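Local coordinates for glycosyl hydrolase family 26 (Bacteroides ovatus, PDB 4ZXO), which probably hydrolyses internal beta-1,4-mannosidic bonds of mannans such as galactomannan, as a beta-mannanase of glycoside hydrolase family 26, at residues A[204-209]-A[229-234]; A[264-269]-A[293-298]; A[100-105]-A[159-164]. One frame throughout, in Å; residues are numbered along the deposited sequence.

Interaction 1: A[204-209]-A[229-234]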
loop_
_atom_site.group_PDB
_atom_site.type_symbol
_atom_site.label_atom_id
_atom_site.label_comp_id
_atom_site.label_asym_id
_atom_site.label_seq_id
_atom_site.Cartn_x
_atom_site.Cartn_y
_atom_site.Cartn_z
ATOM N N LEU A 204 7.174 4.439 -7.204
ATOM C CA LEU A 204 7.752 3.117 -6.957
ATOM C C LEU A 204 6.596 2.137 -7.029
ATOM O O LEU A 204 5.554 2.412 -6.457
ATOM C CB LEU A 204 8.394 3.018 -5.580
ATOM C CG LEU A 204 9.530 4.042 -5.421
ATOM C CD1 LEU A 204 10.098 3.969 -4.030
ATOM C CD2 LEU A 204 10.616 3.783 -6.461
ATOM N N LEU A 205 6.774 0.997 -7.668
ATOM C CA LEU A 205 5.658 0.039 -7.794
ATOM C C LEU A 205 5.775 -1.105 -6.806
ATOM O O LEU A 205 6.844 -1.705 -6.678
ATOM C CB LEU A 205 5.618 -0.531 -9.244
ATOM C CG LEU A 205 5.243 0.521 -10.277
ATOM C CD1 LEU A 205 5.290 -0.106 -11.685
ATOM C CD2 LEU A 205 3.858 1.173 -10.002
ATOM N N ALA A 206 4.687 -1.452 -6.121
ATOM C CA ALA A 206 4.721 -2.536 -5.132
ATOM C C ALA A 206 3.793 -3.673 -5.573
ATOM O O ALA A 206 2.629 -3.442 -5.983
ATOM C CB ALA A 206 4.272 -2.022 -3.721
ATOM N N TYR A 207 4.323 -4.873 -5.437
ATOM C CA TYR A 207 3.656 -6.125 -5.741
ATOM C C TYR A 207 3.123 -6.699 -4.446
ATOM O O TYR A 207 3.857 -6.694 -3.446
ATOM C CB TYR A 207 4.701 -7.036 -6.375
ATOM C CG TYR A 207 4.347 -8.431 -6.808
ATOM C CD1 TYR A 207 3.650 -8.656 -8.007
ATOM C CD2 TYR A 207 4.833 -9.546 -6.092
ATOM C CE1 TYR A 207 3.403 -9.953 -8.464
ATOM C CE2 TYR A 207 4.591 -10.844 -6.523
ATOM C CZ TYR A 207 3.905 -11.046 -7.746
ATOM O OH TYR A 207 3.622 -12.296 -8.231
ATOM N N SER A 208 1.863 -7.162 -4.390
ATOM C CA SER A 208 1.289 -7.464 -3.050
ATOM C C SER A 208 0.180 -8.525 -3.039
ATOM O O SER A 208 -0.977 -8.247 -2.702
ATOM C CB SER A 208 0.785 -6.145 -2.381
ATOM O OG SER A 208 -0.254 -5.497 -3.107
ATOM N N PRO A 209 0.528 -9.754 -3.377
ATOM C CA PRO A 209 -0.428 -10.853 -3.223
ATOM C C PRO A 209 -0.635 -11.181 -1.747
ATOM O O PRO A 209 0.128 -10.714 -0.887
ATOM C CB PRO A 209 0.267 -12.030 -3.940
ATOM C CG PRO A 209 1.713 -11.780 -3.636
ATOM C CD PRO A 209 1.859 -10.230 -3.818
ATOM N N ILE A 229 8.902 -3.904 -10.863
ATOM C CA ILE A 229 8.544 -3.877 -9.443
ATOM C C ILE A 229 9.709 -3.328 -8.631
ATOM O O ILE A 229 10.864 -3.672 -8.866
ATOM C CB ILE A 229 8.171 -5.279 -8.931
ATOM C CG1 ILE A 229 6.910 -5.813 -9.683
ATOM C CG2 ILE A 229 7.914 -5.235 -7.403
ATOM C CD1 ILE A 229 5.637 -4.883 -9.511
ATOM N N ASP A 230 9.392 -2.464 -7.682
ATOM C CA ASP A 230 10.389 -1.903 -6.748
ATOM C C ASP A 230 10.275 -2.441 -5.320
ATOM O O ASP A 230 11.276 -2.461 -4.600
ATOM C CB ASP A 230 10.253 -0.378 -6.699
ATOM C CG ASP A 230 10.432 0.215 -8.037
ATOM O OD1 ASP A 230 11.533 0.064 -8.590
ATOM O OD2 ASP A 230 9.499 0.791 -8.587
ATOM N N VAL A 231 9.068 -2.844 -4.899
ATOM C CA VAL A 231 8.843 -3.260 -3.502
ATOM C C VAL A 231 8.070 -4.564 -3.512
ATOM O O VAL A 231 7.041 -4.662 -4.200
ATOM C CB VAL A 231 8.022 -2.214 -2.727
ATOM C CG1 VAL A 231 7.695 -2.729 -1.287
ATOM C CG2 VAL A 231 8.748 -0.846 -2.749
ATOM N N LEU A 232 8.542 -5.557 -2.777
ATOM C CA LEU A 232 7.829 -6.839 -2.647
ATOM C C LEU A 232 6.972 -6.797 -1.375
ATOM O O LEU A 232 7.510 -6.661 -0.268
ATOM C CB LEU A 232 8.817 -8.020 -2.590
ATOM C CG LEU A 232 9.663 -8.161 -3.847
ATOM C CD1 LEU A 232 10.665 -9.346 -3.654
ATOM C CD2 LEU A 232 8.801 -8.315 -5.119
ATOM N N GLY A 233 5.660 -6.905 -1.529
ATOM C CA GLY A 233 4.780 -6.837 -0.375
ATOM C C GLY A 233 3.895 -8.055 -0.248
ATOM O O GLY A 233 3.910 -8.995 -1.074
ATOM N N THR A 234 3.094 -8.034 0.806
ATOM C CA THR A 234 2.062 -9.066 0.971
ATOM C C THR A 234 0.951 -8.459 1.839
ATOM O O THR A 234 1.202 -7.528 2.634
ATOM C CB THR A 234 2.627 -10.358 1.601
ATOM O OG1 THR A 234 1.629 -11.389 1.550
ATOM C CG2 THR A 234 2.996 -10.107 3.074
#
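Leu-205 O takes two backbone donors from the facing segment. Asp-230 N lies 2.8 Å from Leu-205 O, in the carbonyl plane, and Val-231 N lies 3.1 Å from Leu-205 O, tilted 22° from that plane. The convergence of consecutive N-H groups on one oxygen is consistent with the turned backbone of Asp-230 (psi -28°). The amide of the same residue is also held: Leu-205 N gives a straight bond (165°) to Asp-230 OD2 at 2.9 Å, using the lone pair anti to the second oxygen. CG of Asp-230 stays beside its own backbone N, anti to the carbonyl carbon, which brings the carboxylate to Leu-205 as a substitute for a backbone acceptor. Leu-204 CD2 packs against this carboxylate, the two side chains crossing at about a right angle. Beyond this point the segments pair as neighbouring parallel strands of the TIM barrel, with Tyr-207 N bound to Val-231 O and Tyr-207 O receiving Gly-233 N. Ala-206 CB and Val-231 CB meet at 3.9 Å on the face that also receives Val-160 and Ala-267 from the adjoining strands. Tyr-207 and Leu-232 occupy the reverse face, where Leu-232 reaches Ala-258 of helix 241-262. There Ile-229 CG2 lies 3.8 Å from Tyr-207 CB, and the tyrosine ring leads away to bond through OH with Tyr-219 O. Past the end of strand 203-207, Pro-209 O accepts from Thr-234 OG1 at 2.9 Å, the approach tilted from the carbonyl plane.

Interaction 2: A[264-269]-A[293-298]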
loop_
_atom_site.group_PDB
_atom_site.type_symbol
_atom_site.label_atom_id
_atom_site.label_comp_id
_atom_site.label_asym_id
_atom_site.label_seq_id
_atom_site.Cartn_x
_atom_site.Cartn_y
_atom_site.Cartn_z
ATOM N N LYS A 264 15.195 -6.449 -3.676
ATOM C CA LYS A 264 14.062 -5.553 -3.487
ATOM C C LYS A 264 13.824 -5.430 -2.015
ATOM O O LYS A 264 13.921 -6.443 -1.309
ATOM C CB LYS A 264 12.762 -6.095 -4.128
ATOM C CG LYS A 264 12.928 -6.416 -5.624
ATOM C CD LYS A 264 13.199 -5.166 -6.460
ATOM C CE LYS A 264 13.184 -5.504 -7.966
ATOM N NZ LYS A 264 13.701 -4.306 -8.735
ATOM N N PRO A 265 13.441 -4.231 -1.547
ATOM C CA PRO A 265 12.939 -4.068 -0.176
ATOM C C PRO A 265 11.583 -4.752 -0.077
ATOM O O PRO A 265 10.910 -4.932 -1.089
ATOM C CB PRO A 265 12.812 -2.550 -0.038
ATOM C CG PRO A 265 12.566 -2.070 -1.389
ATOM C CD PRO A 265 13.329 -2.983 -2.321
ATOM N N ILE A 266 11.182 -5.035 1.155
ATOM C CA ILE A 266 9.956 -5.774 1.416
ATOM C C ILE A 266 9.061 -5.001 2.386
ATOM O O ILE A 266 9.520 -4.118 3.137
ATOM C CB ILE A 266 10.275 -7.175 1.981
ATOM C CG1 ILE A 266 10.910 -7.070 3.372
ATOM C CG2 ILE A 266 11.154 -7.951 0.953
ATOM C CD1 ILE A 266 11.135 -8.437 4.022
ATOM N N ALA A 267 7.783 -5.326 2.366
ATOM C CA ALA A 267 6.853 -4.646 3.231
ATOM C C ALA A 267 5.610 -5.488 3.499
ATOM O O ALA A 267 5.193 -6.268 2.656
ATOM C CB ALA A 267 6.413 -3.283 2.604
ATOM N N LEU A 268 5.024 -5.287 4.671
ATOM C CA LEU A 268 3.723 -5.864 4.966
ATOM C C LEU A 268 2.702 -4.784 4.607
ATOM O O LEU A 268 2.486 -3.838 5.355
ATOM C CB LEU A 268 3.668 -6.304 6.427
ATOM C CG LEU A 268 2.353 -6.901 6.947
ATOM C CD1 LEU A 268 1.774 -8.059 6.088
ATOM C CD2 LEU A 268 2.557 -7.374 8.369
ATOM N N THR A 269 2.217 -4.849 3.365
ATOM C CA THR A 269 1.533 -3.721 2.754
ATOM C C THR A 269 0.074 -3.581 3.224
ATOM O O THR A 269 -0.499 -2.493 3.106
ATOM C CB THR A 269 1.612 -3.801 1.193
ATOM O OG1 THR A 269 1.316 -5.135 0.754
ATOM C CG2 THR A 269 3.058 -3.447 0.781
ATOM N N TYR A 293 11.923 -9.619 10.842
ATOM C CA TYR A 293 12.088 -9.507 9.392
ATOM C C TYR A 293 12.422 -8.086 9.029
ATOM O O TYR A 293 11.949 -7.161 9.674
ATOM C CB TYR A 293 10.799 -9.925 8.660
ATOM C CG TYR A 293 10.376 -11.326 8.993
ATOM C CD1 TYR A 293 10.956 -12.434 8.327
ATOM C CD2 TYR A 293 9.422 -11.573 9.982
ATOM C CE1 TYR A 293 10.578 -13.698 8.635
ATOM C CE2 TYR A 293 9.087 -12.860 10.309
ATOM C CZ TYR A 293 9.619 -13.907 9.621
ATOM O OH TYR A 293 9.268 -15.216 9.937
ATOM N N PRO A 294 13.199 -7.907 7.953
ATOM C CA PRO A 294 13.678 -6.560 7.567
ATOM C C PRO A 294 12.643 -5.754 6.810
ATOM O O PRO A 294 12.880 -5.301 5.700
ATOM C CB PRO A 294 14.902 -6.851 6.691
ATOM C CG PRO A 294 14.563 -8.264 6.066
ATOM C CD PRO A 294 13.769 -8.997 7.123
ATOM N N LEU A 295 11.484 -5.582 7.409
ATOM C CA LEU A 295 10.419 -4.882 6.716
ATOM C C LEU A 295 10.717 -3.400 6.607
ATOM O O LEU A 295 11.146 -2.755 7.594
ATOM C CB LEU A 295 9.094 -5.004 7.465
ATOM C CG LEU A 295 8.607 -6.431 7.665
ATOM C CD1 LEU A 295 7.208 -6.351 8.303
ATOM C CD2 LEU A 295 8.494 -7.159 6.367
ATOM N N SER A 296 10.402 -2.808 5.448
ATOM C CA SER A 296 10.524 -1.354 5.326
ATOM C C SER A 296 9.349 -0.636 5.952
ATOM O O SER A 296 9.505 0.490 6.440
ATOM C CB SER A 296 10.627 -0.919 3.877
ATOM O OG SER A 296 11.758 -1.499 3.281
ATOM N N TYR A 297 8.161 -1.265 5.886
ATOM C CA TYR A 297 6.998 -0.689 6.530
ATOM C C TYR A 297 5.946 -1.772 6.756
ATOM O O TYR A 297 6.029 -2.880 6.183
ATOM C CB TYR A 297 6.396 0.493 5.740
ATOM C CG TYR A 297 5.928 0.252 4.310
ATOM C CD1 TYR A 297 4.579 -0.002 3.992
ATOM C CD2 TYR A 297 6.856 0.296 3.266
ATOM C CE1 TYR A 297 4.184 -0.159 2.628
ATOM C CE2 TYR A 297 6.497 0.150 1.968
ATOM C CZ TYR A 297 5.176 -0.080 1.638
ATOM O OH TYR A 297 4.916 -0.257 0.286
ATOM N N VAL A 298 5.010 -1.466 7.654
ATOM C CA VAL A 298 3.859 -2.317 7.958
ATOM C C VAL A 298 2.667 -1.397 7.998
ATOM O O VAL A 298 2.714 -0.369 8.708
ATOM C CB VAL A 298 3.987 -3.076 9.324
ATOM C CG1 VAL A 298 4.244 -2.172 10.474
ATOM C CG2 VAL A 298 2.709 -3.896 9.621
HETATM O O HOH W 1 12.947 -4.074 3.306
#
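Strands 266-271 and 295-300, joined through helix 281-290, form a beta-alpha-beta unit, and this contact pairs their N-terminal parts in parallel. Two backbone bonds define the pairing: Ser-296 N donates to Ile-266 O at 2.8 Å, and Leu-268 N donates to Tyr-297 O at 3.0 Å. Between these bonds the 264-269 side advances two residues and the 293-298 side gains an extra one, consistent with the corner that the chain turns at Ser-296. Ahead of the corner, a water accepts from Ile-266 N at 2.9 Å and lies beside Pro-294 O, bridging the two backbones. Next to it, the side chains of Ile-266 and Leu-295 cross at about a right angle, CD1 against CD2, and Ile-266 CD1 also touches Pro-294 CG. CG1 of Ile-266, placed between the backbone N and the carbonyl carbon (chi1 67°), is what carries this branch toward the other segment. Ala-267 CB sits over the centre of the Tyr-297 ring, 3.5 Å from the centroid and only 12° off the normal, a CH-pi contact. The Tyr-297 side chain also touches Val-231 and Leu-28 of other strands, which places it inside the closed sheet. On the reverse face Leu-268 and Val-298 lie side by side, CD2 to CG2 at 3.7 Å, with Val-298 also packing on Ile-27 and Phe-29. Parallel strands linked by a helical crossover and set in a closed sheet, with Tyr-297 on its inner face, are the architecture of a TIM barrel.

Interaction 3: A[100-105]-A[159-164]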
loop_
_atom_site.group_PDB
_atom_site.type_symbol
_atom_site.label_atom_id
_atom_site.label_comp_id
_atom_site.label_asym_id
_atom_site.label_seq_id
_atom_site.Cartn_x
_atom_site.Cartn_y
_atom_site.Cartn_z
ATOM N N LEU A 100 -0.299 4.441 -2.477
ATOM C CA LEU A 100 -1.650 4.516 -3.069
ATOM C C LEU A 100 -2.040 3.159 -3.626
ATOM O O LEU A 100 -1.238 2.566 -4.393
ATOM C CB LEU A 100 -1.692 5.544 -4.213
ATOM C CG LEU A 100 -1.413 6.955 -3.699
ATOM C CD1 LEU A 100 -1.229 7.876 -4.917
ATOM C CD2 LEU A 100 -2.566 7.497 -2.850
ATOM N N SER A 101 -3.207 2.669 -3.246
ATOM C CA SER A 101 -3.759 1.493 -3.885
ATOM C C SER A 101 -4.815 1.920 -4.910
ATOM O O SER A 101 -5.121 3.111 -5.031
ATOM C CB SER A 101 -4.354 0.540 -2.841
ATOM O OG SER A 101 -5.142 1.266 -1.923
ATOM N N TRP A 102 -5.356 0.965 -5.656
ATOM C CA TRP A 102 -6.275 1.312 -6.747
ATOM C C TRP A 102 -7.336 0.247 -6.871
ATOM O O TRP A 102 -7.175 -0.727 -7.659
ATOM C CB TRP A 102 -5.491 1.431 -8.094
ATOM C CG TRP A 102 -6.288 2.054 -9.209
ATOM C CD1 TRP A 102 -7.410 2.850 -9.101
ATOM C CD2 TRP A 102 -5.998 1.950 -10.601
ATOM N NE1 TRP A 102 -7.840 3.219 -10.365
ATOM C CE2 TRP A 102 -6.997 2.677 -11.296
ATOM C CE3 TRP A 102 -5.015 1.277 -11.326
ATOM C CZ2 TRP A 102 -7.036 2.776 -12.693
ATOM C CZ3 TRP A 102 -5.030 1.387 -12.732
ATOM C CH2 TRP A 102 -6.044 2.152 -13.411
ATOM N N HIS A 103 -8.425 0.416 -6.120
ATOM C CA HIS A 103 -9.546 -0.505 -6.295
ATOM C C HIS A 103 -10.374 -0.049 -7.527
ATOM O O HIS A 103 -11.469 0.577 -7.416
ATOM C CB HIS A 103 -10.413 -0.556 -5.023
ATOM C CG HIS A 103 -9.804 -1.348 -3.917
ATOM N ND1 HIS A 103 -8.803 -0.859 -3.098
ATOM C CD2 HIS A 103 -10.121 -2.572 -3.435
ATOM C CE1 HIS A 103 -8.523 -1.765 -2.167
ATOM N NE2 HIS A 103 -9.300 -2.818 -2.360
ATOM N N VAL A 104 -9.820 -0.361 -8.694
ATOM C CA VAL A 104 -10.345 0.123 -9.968
ATOM C C VAL A 104 -11.611 -0.633 -10.365
ATOM O O VAL A 104 -11.762 -1.851 -10.108
ATOM C CB VAL A 104 -9.240 -0.019 -11.051
ATOM C CG1 VAL A 104 -8.660 -1.461 -11.113
ATOM C CG2 VAL A 104 -9.621 0.480 -12.443
ATOM N N ARG A 105 -12.521 0.118 -10.984
ATOM C CA ARG A 105 -13.760 -0.444 -11.482
ATOM C C ARG A 105 -13.495 -1.536 -12.533
ATOM O O ARG A 105 -12.392 -1.650 -13.119
ATOM C CB ARG A 105 -14.617 0.672 -12.118
ATOM C CG ARG A 105 -14.992 1.822 -11.207
ATOM C CD ARG A 105 -15.971 1.482 -10.096
ATOM N NE ARG A 105 -17.289 1.087 -10.641
ATOM C CZ ARG A 105 -18.351 0.832 -9.895
ATOM N NH1 ARG A 105 -18.299 0.980 -8.597
ATOM N NH2 ARG A 105 -19.496 0.457 -10.463
ATOM N N VAL A 159 5.625 8.420 -4.460
ATOM C CA VAL A 159 4.538 7.564 -3.953
ATOM C C VAL A 159 4.857 6.107 -4.241
ATOM O O VAL A 159 5.438 5.793 -5.274
ATOM C CB VAL A 159 3.174 7.952 -4.659
ATOM C CG1 VAL A 159 2.098 6.862 -4.541
ATOM C CG2 VAL A 159 2.747 9.309 -4.117
ATOM N N VAL A 160 4.525 5.226 -3.302
ATOM C CA VAL A 160 4.561 3.787 -3.601
ATOM C C VAL A 160 3.189 3.406 -4.127
ATOM O O VAL A 160 2.224 3.398 -3.374
ATOM C CB VAL A 160 4.929 2.937 -2.386
ATOM C CG1 VAL A 160 4.868 1.409 -2.725
ATOM C CG2 VAL A 160 6.322 3.352 -1.872
ATOM N N PHE A 161 3.094 3.098 -5.416
ATOM C CA PHE A 161 1.802 2.808 -6.041
ATOM C C PHE A 161 1.663 1.272 -6.109
ATOM O O PHE A 161 2.616 0.567 -6.525
ATOM C CB PHE A 161 1.761 3.431 -7.422
ATOM C CG PHE A 161 0.484 3.203 -8.193
ATOM C CD1 PHE A 161 -0.761 3.418 -7.603
ATOM C CD2 PHE A 161 0.542 2.841 -9.550
ATOM C CE1 PHE A 161 -1.952 3.199 -8.334
ATOM C CE2 PHE A 161 -0.656 2.674 -10.296
ATOM C CZ PHE A 161 -1.888 2.864 -9.690
ATOM N N ARG A 162 0.529 0.767 -5.637
ATOM C CA ARG A 162 0.341 -0.676 -5.408
ATOM C C ARG A 162 -0.925 -1.147 -6.078
ATOM O O ARG A 162 -1.896 -1.518 -5.384
ATOM C CB ARG A 162 0.288 -0.911 -3.870
ATOM C CG ARG A 162 0.315 -2.334 -3.456
ATOM C CD ARG A 162 0.397 -2.429 -1.934
ATOM N NE ARG A 162 -0.772 -1.869 -1.274
ATOM C CZ ARG A 162 -1.843 -2.598 -0.884
ATOM N NH1 ARG A 162 -1.932 -3.906 -1.199
ATOM N NH2 ARG A 162 -2.869 -2.007 -0.256
ATOM N N PRO A 163 -0.971 -1.149 -7.405
ATOM C CA PRO A 163 -2.182 -1.564 -8.112
ATOM C C PRO A 163 -2.237 -3.108 -8.189
ATOM O O PRO A 163 -1.235 -3.768 -7.895
ATOM C CB PRO A 163 -1.979 -0.965 -9.517
ATOM C CG PRO A 163 -0.470 -1.084 -9.704
ATOM C CD PRO A 163 0.065 -0.652 -8.339
ATOM N N TRP A 164 -3.367 -3.656 -8.612
ATOM C CA TRP A 164 -3.441 -5.090 -8.982
ATOM C C TRP A 164 -3.054 -5.986 -7.816
ATOM O O TRP A 164 -2.383 -7.019 -7.968
ATOM C CB TRP A 164 -2.530 -5.411 -10.189
ATOM C CG TRP A 164 -2.644 -4.407 -11.328
ATOM C CD1 TRP A 164 -1.616 -3.683 -11.897
ATOM C CD2 TRP A 164 -3.851 -3.971 -11.983
ATOM N NE1 TRP A 164 -2.107 -2.840 -12.862
ATOM C CE2 TRP A 164 -3.470 -2.985 -12.936
ATOM C CE3 TRP A 164 -5.222 -4.293 -11.831
ATOM C CZ2 TRP A 164 -4.396 -2.364 -13.774
ATOM C CZ3 TRP A 164 -6.141 -3.660 -12.664
ATOM C CH2 TRP A 164 -5.720 -2.694 -13.596
HETATM O O HOH W 2 -3.635 1.088 0.346
HETATM O O HOH W 3 -4.533 -1.695 -5.712
HETATM O O HOH W 4 -5.378 -1.911 -9.465
#
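Trp-102, Phe-161 and Trp-164 form the apolar centre of this contact, at the C-terminal ends of two neighbouring parallel strands of the TIM barrel. Trp-102 CE3 comes to the edge of the Phe-161 ring, 3.9 Å from CZ and near the ring plane. Phe-161 has CG anti to its backbone nitrogen (chi1 180°), which brings CE1 and CZ to Trp-102 on the face covered by helix 181-197, while Pro-163 CD lies over one ring face, offset toward the rim. The six-membered rings of Trp-102 and Trp-164 meet obliquely, planes at 56°, and Val-104 CG1 touches Trp-164 CZ3 at 3.7 Å. Back toward the start of strand 159-162, Leu-100 CD1 presses on Val-159 CG1 at 3.5 Å, a tight carbon pair. Replacing Phe-161 by alanine would probably open a gap beside Trp-102 CE3 and Leu-100 CB, removing the ring that both lean on. Around this core the backbones are bonded: Leu-100 N to Val-160 O, and Arg-162 N to Leu-100 O at 2.8 Å. As the strands separate, waters take over, one linking Trp-102 N to Arg-162 O, another Trp-102 O to Trp-164 N. On the opposite face of the sheet Arg-162 forms salt bridges with Glu-270 and Asp-235, and Ser-101 OG bonds Asp-64. A further water joins the two side chains, donating to Ser-101 OG at 2.7 Å and lying in the guanidinium plane 3.2 Å from Arg-162 NH2.

In the fold
All three contacts are buried and belong to one curved parallel sheet. Interactions 1 and 3 adjoin through strands 159-162 and 203-207, where Leu-204 O lies 2.8 Å from Phe-161 N; interactions 1 and 2 adjoin through strands 231-235 and 266-271, where Leu-232 O lies 3.0 Å from Ala-267 N. Interactions 2 and 3 have centres about 17 Å apart, yet meet inside the barrel, Tyr-297 OH lying 3.4 Å from Val-160 CG1. Their chemistry differs: interaction 1 relies on direct backbone bonds and a carboxylate, interaction 2 on aliphatic and CH-pi packing around a shifted pairing with one bridging water, and interaction 3 on aromatic rings and three bridging waters where its strands diverge.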